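PDB 5JCD: chitin elicitor-binding protein from Oryza sativa subsp. japonica, which binds chitin oligosaccharides released from fungal cell walls and passes on the signal that starts rice defence responses. Local coordinates for residues P40-A45 with V64-R69; G77-L82 with T127-L132. One frame throughout, in Å; residues are numbered along the deposited sequence.

Contact 1: P40-A45 with V64-R69; sequences PDLLGA and VKIPFR
L42 and A45 of helix 39-45 rest on K65 and P67 of strand 63-72; the axes of the two short segments come within 7.7 Å, with N-to-C directions 132° apart. The K65 side chain sets out toward A45 and passes its carbonyl oxygen. Its CB faces the A45 methyl, CB to CB 4.4 Å; CG skirts A45 O, and CD comes closest, 3.4 Å from A45 O. From CE onward the chain moves off, and the bend at chi4 (-62°) turns NZ away from that oxygen. L42 makes the rest of the contact. With CG anti to the backbone N (chi1 -174°), its CD1 drops onto the strand and touches four residues: V64 CG1 and I66 CG1 by apolar packing, the P67 ring at CD (3.8 Å), and K65 O, only 3.2 Å from L42 CD1. The L42 side chain crosses the proline at about a right angle, while P67 CG meets A45 CB at 3.9 Å. N46 ties the two segments together, giving OD1 to K65 N and ND2 to L42 O, and Y27 and V31 of helix 27-34 also touch L42. Strand 12-20, helices 27-34 and 39-45 and strand 63-72 follow in a beta-alpha-alpha-beta order, consistent with a LysM fold. The direct contact is thus mainly apolar, and N46 adds polar bonds to both segments.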
loop_
_atom_site.group_PDB
_atom_site.type_symbol
_atom_site.label_atom_id
_atom_site.label_comp_id
_atom_site.label_asym_id
_atom_site.label_seq_id
_atom_site.Cartn_x
_atom_site.Cartn_y
_atom_site.Cartn_z
ATOM N N PRO A 40 3.200 4.337 17.797
ATOM C CA PRO A 40 2.073 3.659 18.460
ATOM C C PRO A 40 0.921 3.292 17.514
ATOM O O PRO A 40 0.247 2.286 17.722
ATOM C CB PRO A 40 1.593 4.670 19.513
ATOM C CG PRO A 40 2.435 5.846 19.391
ATOM C CD PRO A 40 3.517 5.641 18.407
ATOM N N ASP A 41 0.697 4.088 16.478
ATOM C CA ASP A 41 -0.330 3.732 15.515
ATOM C C ASP A 41 0.087 2.499 14.699
ATOM O O ASP A 41 -0.747 1.662 14.380
ATOM C CB ASP A 41 -0.680 4.914 14.609
ATOM C CG ASP A 41 -1.444 6.015 15.348
ATOM O OD1 ASP A 41 -2.010 5.751 16.438
ATOM O OD2 ASP A 41 -1.466 7.158 14.847
ATOM N N LEU A 42 1.374 2.385 14.378
ATOM C CA LEU A 42 1.848 1.208 13.645
ATOM C C LEU A 42 1.620 -0.050 14.482
ATOM O O LEU A 42 1.121 -1.050 13.977
ATOM C CB LEU A 42 3.329 1.350 13.231
ATOM C CG LEU A 42 3.905 0.244 12.329
ATOM C CD1 LEU A 42 3.015 0.032 11.090
ATOM C CD2 LEU A 42 5.356 0.543 11.870
ATOM N N LEU A 43 1.960 0.023 15.767
ATOM C CA LEU A 43 1.783 -1.090 16.702
ATOM C C LEU A 43 0.328 -1.514 16.850
ATOM O O LEU A 43 0.004 -2.712 16.842
ATOM C CB LEU A 43 2.369 -0.716 18.067
ATOM C CG LEU A 43 3.872 -0.386 18.048
ATOM C CD1 LEU A 43 4.350 0.176 19.383
ATOM C CD2 LEU A 43 4.706 -1.590 17.657
ATOM N N GLY A 44 -0.553 -0.529 16.986
ATOM C CA GLY A 44 -1.975 -0.793 17.097
ATOM C C GLY A 44 -2.567 -1.412 15.837
ATOM O O GLY A 44 -3.450 -2.268 15.902
ATOM N N ALA A 45 -2.128 -0.927 14.680
ATOM C CA ALA A 45 -2.555 -1.498 13.404
ATOM C C ALA A 45 -2.159 -2.971 13.276
ATOM O O ALA A 45 -2.757 -3.719 12.516
ATOM C CB ALA A 45 -1.986 -0.701 12.254
ATOM N N VAL A 64 3.312 -6.683 7.574
ATOM C CA VAL A 64 3.001 -5.658 8.542
ATOM C C VAL A 64 2.019 -4.707 7.924
ATOM O O VAL A 64 2.227 -4.211 6.821
ATOM C CB VAL A 64 4.244 -4.813 8.926
ATOM C CG1 VAL A 64 3.876 -3.756 9.993
ATOM C CG2 VAL A 64 5.360 -5.692 9.415
ATOM N N LYS A 65 0.966 -4.409 8.665
ATOM C CA LYS A 65 -0.008 -3.447 8.225
ATOM C C LYS A 65 0.545 -2.048 8.421
ATOM O O LYS A 65 0.854 -1.654 9.530
ATOM C CB LYS A 65 -1.262 -3.622 9.048
ATOM C CG LYS A 65 -2.541 -3.130 8.388
ATOM C CD LYS A 65 -3.733 -3.615 9.220
ATOM C CE LYS A 65 -5.068 -3.393 8.552
ATOM N NZ LYS A 65 -5.361 -1.968 8.322
ATOM N N ILE A 66 0.630 -1.279 7.355
ATOM C CA ILE A 66 1.164 0.067 7.471
ATOM C C ILE A 66 0.109 1.090 7.063
ATOM O O ILE A 66 -0.284 1.131 5.915
ATOM C CB ILE A 66 2.472 0.234 6.662
ATOM C CG1 ILE A 66 3.499 -0.803 7.153
ATOM C CG2 ILE A 66 2.998 1.673 6.769
ATOM C CD1 ILE A 66 4.832 -0.719 6.515
ATOM N N PRO A 67 -0.391 1.869 8.039
ATOM C CA PRO A 67 -1.393 2.931 7.854
ATOM C C PRO A 67 -0.784 4.212 7.329
ATOM O O PRO A 67 0.391 4.477 7.578
ATOM C CB PRO A 67 -1.961 3.161 9.270
ATOM C CG PRO A 67 -1.054 2.476 10.210
ATOM C CD PRO A 67 0.032 1.746 9.442
ATOM N N PHE A 68 -1.554 4.973 6.566
ATOM C CA PHE A 68 -1.061 6.249 6.093
ATOM C C PHE A 68 -2.205 7.156 5.691
ATOM O O PHE A 68 -3.338 6.720 5.578
ATOM C CB PHE A 68 -0.085 6.060 4.915
ATOM C CG PHE A 68 -0.669 5.314 3.745
ATOM C CD1 PHE A 68 -1.337 5.992 2.736
ATOM C CD2 PHE A 68 -0.546 3.929 3.656
ATOM C CE1 PHE A 68 -1.875 5.300 1.670
ATOM C CE2 PHE A 68 -1.081 3.243 2.603
ATOM C CZ PHE A 68 -1.745 3.915 1.603
ATOM N N ARG A 69 -1.889 8.422 5.454
ATOM C CA ARG A 69 -2.874 9.359 4.980
ATOM C C ARG A 69 -3.035 9.263 3.485
ATOM O O ARG A 69 -2.083 9.386 2.742
ATOM C CB ARG A 69 -2.505 10.782 5.391
ATOM C CG ARG A 69 -3.726 11.660 5.667
ATOM C CD ARG A 69 -3.550 13.052 5.083
ATOM N NE ARG A 69 -2.302 13.652 5.545
ATOM C CZ ARG A 69 -1.818 14.805 5.104
ATOM N NH1 ARG A 69 -2.485 15.486 4.185
ATOM N NH2 ARG A 69 -0.675 15.282 5.582
#

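Contact 2: G77-L82 with T127-L132; sequences GQSDRL and TLWIPL
The W129 indole lies between R81 on one face and, more loosely, P131 CB on the opposite face, offset toward the rim. R81 CA sits over the five-membered ring, 3.5 Å from its centroid, as a CH-pi contact. A bend at chi2 (-70°) folds the R81 chain back, and its guanidinium lies flat on the indole, planes 14° apart, making an off-centre cation-pi contact with the six-membered ring. S79 O and L82 O lie at the edge, in the ring plane, and S79 O accepts a hydrogen bond from W129 NE1 at 2.9 Å, the donor tilted from the carbonyl plane. The Q78 amide stands nearly upright to the ring (82°), with OE1 3.3 Å from W129 CH2. With W129 reduced to an alanine, the R81 guanidinium would probably lose its platform and S79 O this donor. S79 N donates to L132 O at 2.9 Å, and L132 N gives a weak bond to S79 OG. Past strand 76-79 the chain makes an inverse gamma turn centred on D80, and R81, just after it, covers the indole. Strand 127-129 pairs with 84-86 in the first annotated LysM domain; N114, a chitin-binding residue, accepts from W129 N, and A113 of helix 107-113 touches both W129 and P131.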
loop_
_atom_site.group_PDB
_atom_site.type_symbol
_atom_site.label_atom_id
_atom_site.label_comp_id
_atom_site.label_asym_id
_atom_site.label_seq_id
_atom_site.Cartn_x
_atom_site.Cartn_y
_atom_site.Cartn_z
ATOM N N GLY A 77 -6.550 7.684 -5.600
ATOM C CA GLY A 77 -6.120 7.927 -4.240
ATOM C C GLY A 77 -4.650 7.559 -4.109
ATOM O O GLY A 77 -4.249 6.490 -4.531
ATOM N N GLN A 78 -3.846 8.433 -3.519
ATOM C CA GLN A 78 -2.423 8.161 -3.339
ATOM C C GLN A 78 -2.015 8.514 -1.927
ATOM O O GLN A 78 -2.593 9.414 -1.331
ATOM C CB GLN A 78 -1.591 8.989 -4.333
ATOM C CG GLN A 78 -1.965 8.683 -5.775
ATOM C CD GLN A 78 -1.496 9.734 -6.730
ATOM O OE1 GLN A 78 -1.564 10.929 -6.438
ATOM N NE2 GLN A 78 -0.976 9.296 -7.874
ATOM N N SER A 79 -1.029 7.805 -1.391
ATOM C CA SER A 79 -0.479 8.156 -0.088
ATOM C C SER A 79 0.029 9.600 -0.200
ATOM O O SER A 79 0.665 9.978 -1.183
ATOM C CB SER A 79 0.639 7.181 0.297
ATOM O OG SER A 79 1.692 7.187 -0.650
ATOM N N ASP A 80 -0.300 10.421 0.783
ATOM C CA ASP A 80 -0.236 11.872 0.624
ATOM C C ASP A 80 1.177 12.470 0.741
ATOM O O ASP A 80 1.610 12.871 1.824
ATOM C CB ASP A 80 -1.176 12.499 1.637
ATOM C CG ASP A 80 -1.397 13.973 1.402
ATOM O OD1 ASP A 80 -0.944 14.506 0.376
ATOM O OD2 ASP A 80 -2.073 14.584 2.243
ATOM N N ARG A 81 1.871 12.543 -0.390
ATOM C CA ARG A 81 3.256 13.037 -0.473
ATOM C C ARG A 81 4.235 12.278 0.418
ATOM O O ARG A 81 5.351 12.725 0.628
ATOM C CB ARG A 81 3.336 14.555 -0.251
ATOM C CG ARG A 81 2.452 15.347 -1.211
ATOM C CD ARG A 81 3.004 15.295 -2.627
ATOM N NE ARG A 81 1.997 15.597 -3.647
ATOM C CZ ARG A 81 2.280 15.981 -4.892
ATOM N NH1 ARG A 81 3.546 16.130 -5.275
ATOM N NH2 ARG A 81 1.299 16.224 -5.753
ATOM N N LEU A 82 3.801 11.123 0.919
ATOM C CA LEU A 82 4.626 10.194 1.686
ATOM C C LEU A 82 4.281 8.805 1.201
ATOM O O LEU A 82 3.194 8.604 0.647
ATOM C CB LEU A 82 4.299 10.300 3.169
ATOM C CG LEU A 82 4.759 11.601 3.813
ATOM C CD1 LEU A 82 4.110 11.809 5.176
ATOM C CD2 LEU A 82 6.282 11.571 3.927
ATOM N N THR A 127 15.263 12.554 -3.838
ATOM C CA THR A 127 14.086 12.091 -3.113
ATOM C C THR A 127 12.915 11.844 -4.060
ATOM O O THR A 127 12.585 12.682 -4.904
ATOM C CB THR A 127 13.624 13.093 -2.054
ATOM O OG1 THR A 127 13.437 14.362 -2.679
ATOM C CG2 THR A 127 14.641 13.216 -0.914
ATOM N N LEU A 128 12.290 10.682 -3.905
ATOM C CA LEU A 128 11.143 10.302 -4.720
ATOM C C LEU A 128 9.904 10.150 -3.831
ATOM O O LEU A 128 9.973 9.561 -2.744
ATOM C CB LEU A 128 11.413 8.979 -5.445
ATOM C CG LEU A 128 12.586 8.822 -6.411
ATOM C CD1 LEU A 128 12.765 7.358 -6.790
ATOM C CD2 LEU A 128 12.349 9.660 -7.654
ATOM N N TRP A 129 8.781 10.704 -4.277
ATOM C CA TRP A 129 7.498 10.452 -3.623
ATOM C C TRP A 129 6.949 9.134 -4.141
ATOM O O TRP A 129 6.714 8.994 -5.337
ATOM C CB TRP A 129 6.498 11.568 -3.938
ATOM C CG TRP A 129 5.078 11.249 -3.516
ATOM C CD1 TRP A 129 4.687 10.544 -2.402
ATOM C CD2 TRP A 129 3.868 11.587 -4.219
ATOM N NE1 TRP A 129 3.319 10.447 -2.359
ATOM C CE2 TRP A 129 2.785 11.073 -3.456
ATOM C CE3 TRP A 129 3.591 12.285 -5.406
ATOM C CZ2 TRP A 129 1.442 11.230 -3.844
ATOM C CZ3 TRP A 129 2.251 12.443 -5.794
ATOM C CH2 TRP A 129 1.192 11.910 -5.012
ATOM N N ILE A 130 6.711 8.183 -3.246
ATOM C CA ILE A 130 6.117 6.911 -3.638
ATOM C C ILE A 130 4.591 6.959 -3.411
ATOM O O ILE A 130 4.128 6.988 -2.275
ATOM C CB ILE A 130 6.733 5.753 -2.820
ATOM C CG1 ILE A 130 8.267 5.787 -2.887
ATOM C CG2 ILE A 130 6.180 4.410 -3.264
ATOM C CD1 ILE A 130 8.848 5.659 -4.299
ATOM N N PRO A 131 3.804 6.961 -4.494
ATOM C CA PRO A 131 2.346 7.050 -4.358
ATOM C C PRO A 131 1.670 5.702 -4.076
ATOM O O PRO A 131 1.054 5.141 -4.974
ATOM C CB PRO A 131 1.912 7.532 -5.739
ATOM C CG PRO A 131 2.923 6.886 -6.667
ATOM C CD PRO A 131 4.227 6.880 -5.901
ATOM N N LEU A 132 1.762 5.201 -2.851
ATOM C CA LEU A 132 1.030 3.980 -2.477
ATOM C C LEU A 132 -0.461 4.093 -2.801
ATOM O O LEU A 132 -1.098 5.141 -2.575
ATOM C CB LEU A 132 1.219 3.692 -0.989
ATOM C CG LEU A 132 2.687 3.633 -0.558
ATOM C CD1 LEU A 132 2.798 3.550 0.936
ATOM C CD2 LEU A 132 3.353 2.411 -1.200
#

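Overall arrangement
Contact 1 closes before contact 2 opens along the chain, and their centres lie 16 Å apart. They share the mixed sheet, in which strands 63-72 and 76-79 are antiparallel neighbours that follow each other in sequence. Just past P67 along the strand, F68 packs against both segments of contact 2: F68 CD1 is 3.4 Å from S79 CB, and its CZ reaches L132 CB. R69 forms a backbone hydrogen bond with D80. The C70-C134 disulfide also links strand 63-72 to strand 133-134. Contact 1 therefore seats helix 39-45 on one end of the shared strand, while contact 2 joins the sheet to the LysM domain holding T127, an arrangement that probably helps to hold the helical lobe and the LysM domain in place on a common sheet.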